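Local atomic coordinates of protein ppBat (Bacteroides thetaiotaomicron VPI-5482, PDB entry 3CNE), a protein that binds flavins such as lumichrome, riboflavin, FMN and FAD as a homodimer, may store them, and appears to lack protease or chaperone activity. Residues V10-N14 against S73-V78; M106-C111 against F154-E160; H110-A114 against V128-P132; D145-E149 against T162-M166. All coordinates share one frame; numbering follows the deposited sequence.

Interaction 1: V10-N14 against S73-V78. With ZN (zinc ion), chain E.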
loop_
_atom_site.group_PDB
_atom_site.type_symbol
_atom_site.label_atom_id
_atom_site.label_comp_id
_atom_site.label_asym_id
_atom_site.label_seq_id
_atom_site.Cartn_x
_atom_site.Cartn_y
_atom_site.Cartn_z
ATOM N N VAL A 10 4.506 8.018 9.466
ATOM C CA VAL A 10 3.959 8.357 10.765
ATOM C C VAL A 10 3.323 7.086 11.359
ATOM O O VAL A 10 3.319 6.055 10.722
ATOM C CB VAL A 10 2.958 9.510 10.691
ATOM C CG1 VAL A 10 3.728 10.830 10.390
ATOM C CG2 VAL A 10 1.818 9.227 9.650
ATOM N N ASN A 11 2.814 7.166 12.572
ATOM C CA ASN A 11 2.287 5.969 13.221
ATOM C C ASN A 11 0.948 6.268 13.871
ATOM O O ASN A 11 0.909 6.911 14.932
ATOM C CB ASN A 11 3.298 5.508 14.254
ATOM C CG ASN A 11 2.886 4.261 14.960
ATOM O OD1 ASN A 11 2.119 3.474 14.439
ATOM N ND2 ASN A 11 3.399 4.074 16.169
ATOM N N PRO A 12 -0.168 5.801 13.272
ATOM C CA PRO A 12 -0.298 4.920 12.107
ATOM C C PRO A 12 -0.125 5.653 10.773
ATOM O O PRO A 12 -0.456 6.806 10.692
ATOM C CB PRO A 12 -1.733 4.403 12.215
ATOM C CG PRO A 12 -2.501 5.586 12.824
ATOM C CD PRO A 12 -1.477 6.207 13.827
ATOM N N VAL A 13 0.404 4.956 9.764
ATOM C CA VAL A 13 0.607 5.495 8.426
ATOM C C VAL A 13 -0.470 4.890 7.545
ATOM O O VAL A 13 -0.949 3.760 7.778
ATOM C CB VAL A 13 2.035 5.098 7.881
ATOM C CG1 VAL A 13 2.185 3.618 7.757
ATOM C CG2 VAL A 13 2.485 5.879 6.566
ATOM N N ASN A 14 -0.877 5.642 6.544
ATOM C CA ASN A 14 -1.712 5.055 5.513
ATOM C C ASN A 14 -0.806 4.225 4.607
ATOM O O ASN A 14 0.017 4.765 3.879
ATOM C CB ASN A 14 -2.404 6.158 4.721
ATOM C CG ASN A 14 -3.356 5.629 3.696
ATOM O OD1 ASN A 14 -2.969 4.810 2.859
ATOM N ND2 ASN A 14 -4.599 6.169 3.689
ATOM N N SER A 73 4.752 10.579 4.290
ATOM C CA SER A 73 3.701 9.605 4.037
ATOM C C SER A 73 2.688 9.681 5.190
ATOM O O SER A 73 2.965 9.294 6.327
ATOM C CB SER A 73 4.310 8.208 3.875
ATOM O OG SER A 73 3.468 7.368 3.097
ATOM N N CYS A 74 1.517 10.212 4.867
ATOM C CA CYS A 74 0.559 10.612 5.847
ATOM C C CYS A 74 -0.222 9.393 6.415
ATOM O O CYS A 74 -0.181 8.296 5.872
ATOM C CB CYS A 74 -0.382 11.603 5.173
ATOM S SG CYS A 74 -1.386 12.602 6.276
ATOM N N GLY A 75 -0.950 9.629 7.484
ATOM C CA GLY A 75 -1.724 8.583 8.141
ATOM C C GLY A 75 -2.580 9.208 9.222
ATOM O O GLY A 75 -2.594 10.424 9.383
ATOM N N ASP A 76 -3.268 8.362 9.996
ATOM C CA ASP A 76 -4.208 8.840 10.964
ATOM C C ASP A 76 -3.527 9.436 12.182
ATOM O O ASP A 76 -4.188 10.020 13.027
ATOM C CB ASP A 76 -5.183 7.719 11.353
ATOM C CG ASP A 76 -6.178 7.417 10.236
ATOM O OD1 ASP A 76 -6.243 8.192 9.251
ATOM O OD2 ASP A 76 -6.880 6.411 10.350
ATOM N N ALA A 77 -2.205 9.303 12.264
ATOM C CA ALA A 77 -1.413 10.074 13.233
ATOM C C ALA A 77 -1.464 11.572 13.013
ATOM O O ALA A 77 -1.362 12.359 13.976
ATOM C CB ALA A 77 0.063 9.615 13.226
ATOM N N VAL A 78 -1.583 12.003 11.767
ATOM C CA VAL A 78 -1.413 13.444 11.494
ATOM C C VAL A 78 -2.510 14.331 12.125
ATOM O O VAL A 78 -2.202 15.374 12.695
ATOM C CB VAL A 78 -1.299 13.713 9.985
ATOM C CG1 VAL A 78 -1.236 15.204 9.702
ATOM C CG2 VAL A 78 -0.053 12.985 9.440
HETATM ZN ZN ZN E . -3.630 12.214 5.977
HETATM O O HOH W 1 0.771 7.308 3.571
#
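Val10 and Ala77 form the apolar centre, CB to CB at 3.8 Å. A chi1 of -71° leaves CG2 of Val10 between its own N and carbonyl carbon, where it presses on the backbone of the other loop, 3.5 Å from Ser73 O. Pro12, which follows a cis peptide bond, widens this patch: its CD lies 3.8 Å from Ala77 CB, while CG meets CB of Asp76 across a right angle. With a glycine at Pro12 the ring carbons that cover Asp76 and Ala77 would be gone, and the cis bond would probably be lost with them, displacing the carbonyl beyond it. That carbonyl, Pro12 O, takes a weak hydrogen bond from Ala77 N at 3.4 Å and a CA-H contact from Gly75, whose bare CA leaves room for it. At the polar edge Asn14 N binds Cys74 O at 2.8 Å. A water ties Asn14 O, Ser73 OG and Cys74 O together, and the side chain of Asn14 caps helix 15-27 at Gly17 N. Such adjoining loops at the carboxyl ends of neighbouring parallel strands are where alpha/beta folds commonly place sites; here Cys74 SG binds a structural zinc ion at 2.3 Å.

Interaction 2: M106-C111 against F154-E160; sequences MMIGHC and FFTAQDE
Met107 and Phe154 begin a parallel strand pairing in which carbonyls and amides are matched in turn. Phe155 N donates to Met107 O at 2.8 Å. Gly109 N then reaches Phe155 O at 3.1 Å, and Gly109 O accepts from Ala157 N at 2.9 Å. Past the strand ends the pairing weakens: Cys111 N to Ala157 O is a weak bond, bent to 134°. Amides of strand 106-110 facing the other way, such as Ile108, are satisfied by strand 69-73. On one face of the sheet CB of Met107 lies 3.6 Å from Phe154 CD1, the two side chains running alongside each other. On the other, the selenium of selenomethionine Met106 stands above the Phe155 ring, a Met-aromatic contact.

His110 carries the polar end. Its NE2 donates to Glu160 OE1 at 3.0 Å; the oxygen lies in the ring plane but is met from above the carboxylate, the planes being 83° apart. A bend at chi2 of Glu160 (80°) turns the carboxylate to the ring; CG itself lies 3.3 Å from His110 NE2. With a leucine replacing Glu160, that NE2 would probably lose its acceptor and the ring one of its restraints. Tyr21 OH bonds the other nitrogen, ND1, so hydrogen bonds at both ends of the imidazole fix its rotation beside zinc-binding Cys111.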
loop_
_atom_site.group_PDB
_atom_site.type_symbol
_atom_site.label_atom_id
_atom_site.label_comp_id
_atom_site.label_asym_id
_atom_site.label_seq_id
_atom_site.Cartn_x
_atom_site.Cartn_y
_atom_site.Cartn_z
HETATM N N MSE A 106 14.026 18.074 -2.580
HETATM C CA MSE A 106 12.722 17.801 -3.137
HETATM C C MSE A 106 11.754 17.322 -2.028
HETATM O O MSE A 106 12.072 16.394 -1.284
HETATM C CB MSE A 106 12.875 16.758 -4.234
HETATM C CG MSE A 106 11.600 16.312 -4.879
HETATM SE SE MSE A 106 12.045 15.026 -6.308
HETATM C CE MSE A 106 13.932 14.692 -5.871
HETATM N N MSE A 107 10.604 18.000 -1.916
HETATM C CA MSE A 107 9.615 17.756 -0.856
HETATM C C MSE A 107 8.382 17.122 -1.480
HETATM O O MSE A 107 7.728 17.723 -2.335
HETATM C CB MSE A 107 9.213 19.043 -0.132
HETATM C CG MSE A 107 10.335 19.941 0.296
HETATM SE SE MSE A 107 11.602 19.038 1.441
HETATM C CE MSE A 107 10.528 18.891 3.079
ATOM N N ILE A 108 8.085 15.908 -1.039
ATOM C CA ILE A 108 7.052 15.066 -1.629
ATOM C C ILE A 108 6.083 14.604 -0.520
ATOM O O ILE A 108 6.502 14.162 0.551
ATOM C CB ILE A 108 7.645 13.799 -2.307
ATOM C CG1 ILE A 108 8.588 14.164 -3.466
ATOM C CG2 ILE A 108 6.507 12.862 -2.799
ATOM C CD1 ILE A 108 9.753 13.193 -3.634
ATOM N N GLY A 109 4.785 14.723 -0.769
ATOM C CA GLY A 109 3.830 14.266 0.215
ATOM C C GLY A 109 2.423 14.353 -0.318
ATOM O O GLY A 109 2.190 14.907 -1.401
ATOM N N HIS A 110 1.508 13.759 0.435
ATOM C CA HIS A 110 0.117 13.701 0.058
ATOM C C HIS A 110 -0.761 13.858 1.296
ATOM O O HIS A 110 -0.259 13.834 2.430
ATOM C CB HIS A 110 -0.193 12.383 -0.674
ATOM C CG HIS A 110 -0.136 11.169 0.204
ATOM N ND1 HIS A 110 1.038 10.499 0.475
ATOM C CD2 HIS A 110 -1.112 10.495 0.858
ATOM C CE1 HIS A 110 0.781 9.463 1.257
ATOM N NE2 HIS A 110 -0.513 9.441 1.504
ATOM N N CYS A 111 -2.065 14.000 1.047
ATOM C CA CYS A 111 -3.091 14.129 2.082
ATOM C C CYS A 111 -2.791 15.353 2.969
ATOM O O CYS A 111 -2.867 16.472 2.471
ATOM C CB CYS A 111 -3.315 12.799 2.828
ATOM S SG CYS A 111 -4.902 12.728 3.701
ATOM N N PHE A 154 8.296 21.254 -4.570
ATOM C CA PHE A 154 7.164 20.606 -3.922
ATOM C C PHE A 154 6.318 19.771 -4.869
ATOM O O PHE A 154 5.810 20.270 -5.859
ATOM C CB PHE A 154 6.279 21.631 -3.189
ATOM C CG PHE A 154 6.966 22.288 -2.044
ATOM C CD1 PHE A 154 6.920 21.724 -0.768
ATOM C CD2 PHE A 154 7.692 23.458 -2.235
ATOM C CE1 PHE A 154 7.598 22.315 0.300
ATOM C CE2 PHE A 154 8.357 24.072 -1.157
ATOM C CZ PHE A 154 8.311 23.498 0.098
ATOM N N PHE A 155 6.157 18.501 -4.511
ATOM C CA PHE A 155 5.368 17.542 -5.276
ATOM C C PHE A 155 4.332 17.012 -4.287
ATOM O O PHE A 155 4.639 16.159 -3.467
ATOM C CB PHE A 155 6.269 16.395 -5.771
ATOM C CG PHE A 155 7.322 16.823 -6.770
ATOM C CD1 PHE A 155 7.291 16.332 -8.081
ATOM C CD2 PHE A 155 8.342 17.700 -6.412
ATOM C CE1 PHE A 155 8.251 16.733 -9.029
ATOM C CE2 PHE A 155 9.309 18.105 -7.357
ATOM C CZ PHE A 155 9.251 17.613 -8.663
ATOM N N THR A 156 3.112 17.544 -4.338
ATOM C CA THR A 156 2.109 17.166 -3.358
ATOM C C THR A 156 0.843 16.682 -4.046
ATOM O O THR A 156 0.475 17.166 -5.123
ATOM C CB THR A 156 1.792 18.314 -2.367
ATOM O OG1 THR A 156 1.242 19.441 -3.070
ATOM C CG2 THR A 156 3.049 18.755 -1.651
ATOM N N ALA A 157 0.206 15.693 -3.429
ATOM C CA ALA A 157 -1.044 15.144 -3.939
ATOM C C ALA A 157 -2.118 15.313 -2.869
ATOM O O ALA A 157 -1.828 15.257 -1.672
ATOM C CB ALA A 157 -0.862 13.689 -4.301
ATOM N N GLN A 158 -3.346 15.536 -3.314
ATOM C CA GLN A 158 -4.478 15.725 -2.438
ATOM C C GLN A 158 -4.625 14.560 -1.441
ATOM O O GLN A 158 -4.817 14.781 -0.242
ATOM C CB GLN A 158 -5.743 15.873 -3.281
ATOM C CG GLN A 158 -6.922 16.391 -2.510
ATOM C CD GLN A 158 -8.127 16.645 -3.377
ATOM O OE1 GLN A 158 -8.964 15.760 -3.566
ATOM N NE2 GLN A 158 -8.237 17.866 -3.892
ATOM N N ASP A 159 -4.501 13.327 -1.923
ATOM C CA ASP A 159 -4.507 12.169 -1.007
ATOM C C ASP A 159 -3.998 10.897 -1.692
ATOM O O ASP A 159 -3.473 10.978 -2.807
ATOM C CB ASP A 159 -5.880 11.969 -0.393
ATOM C CG ASP A 159 -6.936 11.753 -1.412
ATOM O OD1 ASP A 159 -6.618 11.179 -2.466
ATOM O OD2 ASP A 159 -8.092 12.167 -1.180
ATOM N N GLU A 160 -4.166 9.742 -1.035
ATOM C CA GLU A 160 -3.595 8.485 -1.524
ATOM C C GLU A 160 -4.187 8.139 -2.876
ATOM O O GLU A 160 -3.534 7.513 -3.699
ATOM C CB GLU A 160 -3.849 7.315 -0.539
ATOM C CG GLU A 160 -3.059 7.415 0.766
ATOM C CD GLU A 160 -3.682 8.385 1.798
ATOM O OE1 GLU A 160 -3.026 8.668 2.847
ATOM O OE2 GLU A 160 -4.820 8.870 1.552
#

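Interaction 3: H110-A114 against V128-P132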
loop_
_atom_site.group_PDB
_atom_site.type_symbol
_atom_site.label_atom_id
_atom_site.label_comp_id
_atom_site.label_asym_id
_atom_site.label_seq_id
_atom_site.Cartn_x
_atom_site.Cartn_y
_atom_site.Cartn_z
ATOM N N HIS A 110 1.508 13.759 0.435
ATOM C CA HIS A 110 0.117 13.701 0.058
ATOM C C HIS A 110 -0.761 13.858 1.296
ATOM O O HIS A 110 -0.259 13.834 2.430
ATOM C CB HIS A 110 -0.193 12.383 -0.674
ATOM C CG HIS A 110 -0.136 11.169 0.204
ATOM N ND1 HIS A 110 1.038 10.499 0.475
ATOM C CD2 HIS A 110 -1.112 10.495 0.858
ATOM C CE1 HIS A 110 0.781 9.463 1.257
ATOM N NE2 HIS A 110 -0.513 9.441 1.504
ATOM N N CYS A 111 -2.065 14.000 1.047
ATOM C CA CYS A 111 -3.091 14.129 2.082
ATOM C C CYS A 111 -2.791 15.353 2.969
ATOM O O CYS A 111 -2.867 16.472 2.471
ATOM C CB CYS A 111 -3.315 12.799 2.828
ATOM S SG CYS A 111 -4.902 12.728 3.701
ATOM N N ALA A 112 -2.430 15.187 4.241
ATOM C CA ALA A 112 -2.079 16.376 5.059
ATOM C C ALA A 112 -0.585 16.720 5.044
ATOM O O ALA A 112 -0.143 17.593 5.795
ATOM C CB ALA A 112 -2.614 16.239 6.531
ATOM N N GLY A 113 0.185 16.045 4.176
ATOM C CA GLY A 113 1.607 16.315 3.997
ATOM C C GLY A 113 1.931 17.781 3.744
ATOM O O GLY A 113 2.877 18.329 4.334
ATOM N N ALA A 114 1.152 18.426 2.870
ATOM C CA ALA A 114 1.383 19.840 2.544
ATOM C C ALA A 114 1.203 20.720 3.791
ATOM O O ALA A 114 1.848 21.778 3.925
ATOM C CB ALA A 114 0.433 20.296 1.457
ATOM N N VAL A 128 0.233 24.111 -3.418
ATOM C CA VAL A 128 0.217 22.759 -2.863
ATOM C C VAL A 128 -1.151 22.147 -3.000
ATOM O O VAL A 128 -2.170 22.849 -2.950
ATOM C CB VAL A 128 0.611 22.700 -1.356
ATOM C CG1 VAL A 128 2.074 23.062 -1.145
ATOM C CG2 VAL A 128 -0.332 23.568 -0.477
ATOM N N ALA A 129 -1.166 20.831 -3.170
ATOM C CA ALA A 129 -2.384 20.056 -3.097
ATOM C C ALA A 129 -2.412 19.430 -1.708
ATOM O O ALA A 129 -1.374 19.033 -1.154
ATOM C CB ALA A 129 -2.416 18.999 -4.159
ATOM N N VAL A 130 -3.614 19.369 -1.157
ATOM C CA VAL A 130 -3.826 19.027 0.236
ATOM C C VAL A 130 -5.216 18.436 0.346
ATOM O O VAL A 130 -6.099 18.746 -0.475
ATOM C CB VAL A 130 -3.638 20.270 1.145
ATOM C CG1 VAL A 130 -4.675 21.340 0.854
ATOM C CG2 VAL A 130 -3.660 19.902 2.617
ATOM N N HIS A 131 -5.399 17.563 1.335
ATOM C CA HIS A 131 -6.692 16.990 1.615
ATOM C C HIS A 131 -7.670 18.130 1.940
ATOM O O HIS A 131 -7.306 19.038 2.678
ATOM C CB HIS A 131 -6.596 16.019 2.802
ATOM C CG HIS A 131 -7.834 15.213 3.001
ATOM N ND1 HIS A 131 -8.973 15.731 3.580
ATOM C CD2 HIS A 131 -8.129 13.937 2.664
ATOM C CE1 HIS A 131 -9.913 14.803 3.600
ATOM N NE2 HIS A 131 -9.427 13.709 3.043
ATOM N N PRO A 132 -8.896 18.102 1.377
ATOM C CA PRO A 132 -9.875 19.173 1.631
ATOM C C PRO A 132 -10.016 19.589 3.094
ATOM O O PRO A 132 -10.074 20.782 3.393
ATOM C CB PRO A 132 -11.187 18.577 1.107
ATOM C CG PRO A 132 -10.745 17.700 -0.001
ATOM C CD PRO A 132 -9.441 17.091 0.450
HETATM O O HOH W 2 -0.580 17.230 0.921
#
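Cys111 O receives His131 N at 3.0 Å, joining a strand-turn-helix corner to the loop that follows strand 127-129. The corner fits the nucleophile-elbow pattern of the DJ-1/PfpI family: Cys111 sits at a strained phi/psi of 59°/-112° in a type II' turn closed by Gly113 N and His110 O. Here, however, the cysteine sulfur is a zinc ligand. The donor from His131 approaches well above the carbonyl plane, and CG2 of Val130 also touches the oxygen, at 3.5 Å.

The His131 side chain can be followed outward. Its CB lies 3.8 Å from both Cys111 O and Cys111 SG. At CG the ring turns away from the backbone N (chi1 -170°), which carries CD2 to 3.6 Å from the same sulfur, an oblique sulfur-aromatic approach. ND1 is held by Leu133 N, and CD of Pro132 covers one ring face, so the imidazole is steadied beside the sulfur.

At the helix start Ala114 CB fits against residues 128-130, 3.7 Å from Val128 CB and 3.4 Å from Ala129 O. Beside it a water accepts the Ala114 N-H and lies 2.9 Å from each of three atoms: Ala114 N, Cys111 O and Ala129 O.

Interaction 4: D145-E149 against T162-M166. With FMN (flavin mononucleotide), chain N.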
loop_
_atom_site.group_PDB
_atom_site.type_symbol
_atom_site.label_atom_id
_atom_site.label_comp_id
_atom_site.label_asym_id
_atom_site.label_seq_id
_atom_site.Cartn_x
_atom_site.Cartn_y
_atom_site.Cartn_z
ATOM N N ASP A 145 -7.416 23.196 -5.331
ATOM C CA ASP A 145 -8.347 22.065 -5.356
ATOM C C ASP A 145 -7.865 20.977 -6.315
ATOM O O ASP A 145 -8.565 19.994 -6.541
ATOM C CB ASP A 145 -9.753 22.515 -5.796
ATOM C CG ASP A 145 -10.412 23.479 -4.820
ATOM O OD1 ASP A 145 -10.139 23.429 -3.596
ATOM O OD2 ASP A 145 -11.236 24.292 -5.305
ATOM N N GLU A 146 -6.675 21.156 -6.880
ATOM C CA GLU A 146 -6.119 20.182 -7.836
ATOM C C GLU A 146 -5.767 18.851 -7.179
ATOM O O GLU A 146 -5.557 18.792 -5.959
ATOM C CB GLU A 146 -4.904 20.757 -8.577
ATOM C CG GLU A 146 -5.245 21.923 -9.496
ATOM C CD GLU A 146 -6.430 21.619 -10.396
ATOM O OE1 GLU A 146 -6.292 20.735 -11.273
ATOM O OE2 GLU A 146 -7.496 22.255 -10.213
ATOM N N LYS A 147 -5.697 17.808 -8.019
ATOM C CA LYS A 147 -5.421 16.438 -7.600
ATOM C C LYS A 147 -3.985 16.303 -7.113
ATOM O O LYS A 147 -3.697 15.519 -6.205
ATOM C CB LYS A 147 -5.659 15.450 -8.750
ATOM C CG LYS A 147 -7.116 15.120 -9.051
ATOM C CD LYS A 147 -7.209 14.089 -10.166
ATOM C CE LYS A 147 -8.618 13.910 -10.687
ATOM N NZ LYS A 147 -9.375 12.937 -9.864
ATOM N N SER A 148 -3.086 17.049 -7.761
ATOM C CA SER A 148 -1.715 17.191 -7.311
ATOM C C SER A 148 -1.185 18.525 -7.819
ATOM O O SER A 148 -1.789 19.128 -8.705
ATOM C CB SER A 148 -0.830 16.032 -7.775
ATOM O OG SER A 148 -0.913 15.796 -9.177
ATOM N N GLU A 149 -0.082 18.971 -7.226
ATOM C CA GLU A 149 0.580 20.223 -7.571
ATOM C C GLU A 149 2.074 19.987 -7.532
ATOM O O GLU A 149 2.600 19.382 -6.582
ATOM C CB GLU A 149 0.239 21.348 -6.578
ATOM C CG GLU A 149 -1.182 21.911 -6.701
ATOM C CD GLU A 149 -1.455 22.673 -8.017
ATOM O OE1 GLU A 149 -0.521 22.959 -8.786
ATOM O OE2 GLU A 149 -2.624 23.007 -8.267
ATOM N N THR A 162 -4.905 10.197 -5.298
ATOM C CA THR A 162 -4.417 11.044 -6.399
ATOM C C THR A 162 -2.881 11.016 -6.587
ATOM O O THR A 162 -2.312 11.752 -7.441
ATOM C CB THR A 162 -4.872 12.495 -6.243
ATOM O OG1 THR A 162 -4.311 13.060 -5.053
ATOM C CG2 THR A 162 -6.375 12.592 -6.186
ATOM N N ILE A 163 -2.209 10.199 -5.780
ATOM C CA ILE A 163 -0.755 10.057 -5.891
ATOM C C ILE A 163 -0.351 9.699 -7.336
ATOM O O ILE A 163 0.593 10.283 -7.887
ATOM C CB ILE A 163 -0.186 9.046 -4.879
ATOM C CG1 ILE A 163 -0.229 9.652 -3.467
ATOM C CG2 ILE A 163 1.290 8.689 -5.236
ATOM C CD1 ILE A 163 -0.003 8.642 -2.346
ATOM N N TRP A 164 -1.117 8.788 -7.950
ATOM C CA TRP A 164 -0.891 8.357 -9.333
ATOM C C TRP A 164 -0.751 9.533 -10.305
ATOM O O TRP A 164 -0.054 9.395 -11.302
ATOM C CB TRP A 164 -2.004 7.410 -9.825
ATOM C CG TRP A 164 -3.332 8.083 -10.135
ATOM C CD1 TRP A 164 -4.330 8.346 -9.268
ATOM C CD2 TRP A 164 -3.777 8.561 -11.417
ATOM N NE1 TRP A 164 -5.385 8.954 -9.909
ATOM C CE2 TRP A 164 -5.068 9.087 -11.239
ATOM C CE3 TRP A 164 -3.206 8.583 -12.703
ATOM C CZ2 TRP A 164 -5.799 9.654 -12.294
ATOM C CZ3 TRP A 164 -3.944 9.135 -13.759
ATOM C CH2 TRP A 164 -5.217 9.660 -13.544
ATOM N N THR A 165 -1.425 10.661 -10.026
ATOM C CA THR A 165 -1.391 11.840 -10.931
ATOM C C THR A 165 -0.046 12.576 -10.968
ATOM O O THR A 165 0.228 13.322 -11.914
ATOM C CB THR A 165 -2.491 12.893 -10.634
ATOM O OG1 THR A 165 -2.261 13.513 -9.356
ATOM C CG2 THR A 165 -3.878 12.280 -10.714
HETATM N N MSE A 166 0.790 12.379 -9.956
HETATM C CA MSE A 166 2.077 13.061 -9.918
HETATM C C MSE A 166 3.266 12.104 -9.845
HETATM O O MSE A 166 4.396 12.521 -9.984
HETATM C CB MSE A 166 2.144 14.023 -8.743
HETATM C CG MSE A 166 1.966 13.328 -7.398
HETATM SE SE MSE A 166 2.707 14.335 -5.898
HETATM C CE MSE A 166 4.017 12.990 -5.325
HETATM N N1 FMN N . -4.327 4.589 -10.441
HETATM C C2 FMN N . -4.492 4.429 -9.081
HETATM O O2 FMN N . -3.618 3.839 -8.438
HETATM N N3 FMN N . -5.630 4.926 -8.461
HETATM C C4 FMN N . -6.607 5.580 -9.208
HETATM O O4 FMN N . -7.597 6.074 -8.647
HETATM C C4A FMN N . -6.434 5.741 -10.583
HETATM N N5 FMN N . -7.395 6.392 -11.338
HETATM C C5A FMN N . -7.203 6.537 -12.700
HETATM C C6 FMN N . -8.165 7.188 -13.456
HETATM C C7 FMN N . -7.996 7.359 -14.829
HETATM C C7M FMN N . -8.641 8.577 -15.434
HETATM C C8 FMN N . -6.859 6.833 -15.461
HETATM C C8M FMN N . -7.031 6.264 -16.852
HETATM C C9 FMN N . -5.894 6.202 -14.678
HETATM C C9A FMN N . -6.054 6.032 -13.309
HETATM N N10 FMN N . -5.081 5.374 -12.559
HETATM C C10 FMN N . -5.285 5.236 -11.199
HETATM C "C1'" FMN N . -3.642 5.454 -12.984
HETATM C "C2'" FMN N . -3.076 4.186 -13.613
HETATM O "O2'" FMN N . -2.591 3.317 -12.602
HETATM C "C3'" FMN N . -1.948 4.580 -14.575
HETATM O "O3'" FMN N . -2.473 5.437 -15.572
HETATM C "C4'" FMN N . -1.275 3.376 -15.239
HETATM O "O4'" FMN N . -0.235 2.860 -14.424
HETATM O O HOH W 3 -8.152 10.202 -9.095
#
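Ser148 and Thr165 meet at the tight end of this contact: Ser148 OG donates to Thr165 OG1 at 2.7 Å, and Thr165 OG1 donates in turn to Thr162 O at 2.6 Å, in the carbonyl plane. The same carbonyl also takes Thr165 N, so two donors from one residue grip Thr162 O and close the turn. With chi1 at 67°, OG1 of Thr165 faces back toward that carbonyl while CG2 is sent to the other side, over the centre of the Trp164 ring. Nearby, Thr162 OG1 stands 2.8 Å from Lys147 O, and CB of selenomethionine Met166 packs on Ser148.

Lys147 makes the looser, solvent side. Its aliphatic chain runs obliquely past CG2 of Thr162, and CD lies 3.8 Å from Thr165 CG2. The ammonium end makes no direct bond to the turn; a water bridges it, 3.1 Å from Lys147 NZ and 3.1 Å from Trp164 NE1, in the plane of the indole.

Thr165 backs one face of Trp164 and the flavin lies over the other, displaced toward its rim, with FMN C9A 3.5 Å above the indole plane. Asn161 O of the second subunit hydrogen-bonds this flavin, which the dimer therefore shares. Because Trp164 meets mainly the three-ring system, the contact is consistent with the protein accepting lumichrome as well as FMN and FAD.

How the interactions relate
From the N terminus, interaction 1 comes first: it closes a long loop between the ends of strands 4-9 and 69-73 before any other contact opens. Interactions 2 and 3 both begin on residues around 106-114, sharing His110 and Cys111. Interaction 3 closes within the span of interaction 2, bringing the start of helix 113-119 to strand 127-129. Interaction 2 closes later, pairing the two parallel strands 106-110 and 154-157. Interaction 4 crosses it, opening before 154-160 and closing after it, and ties edge strand 148-151 to the turn before helix 167-174. Cys74 from interaction 1 and Cys111 from interactions 2 and 3 converge on the zinc ion; interaction 4 reaches the flavin.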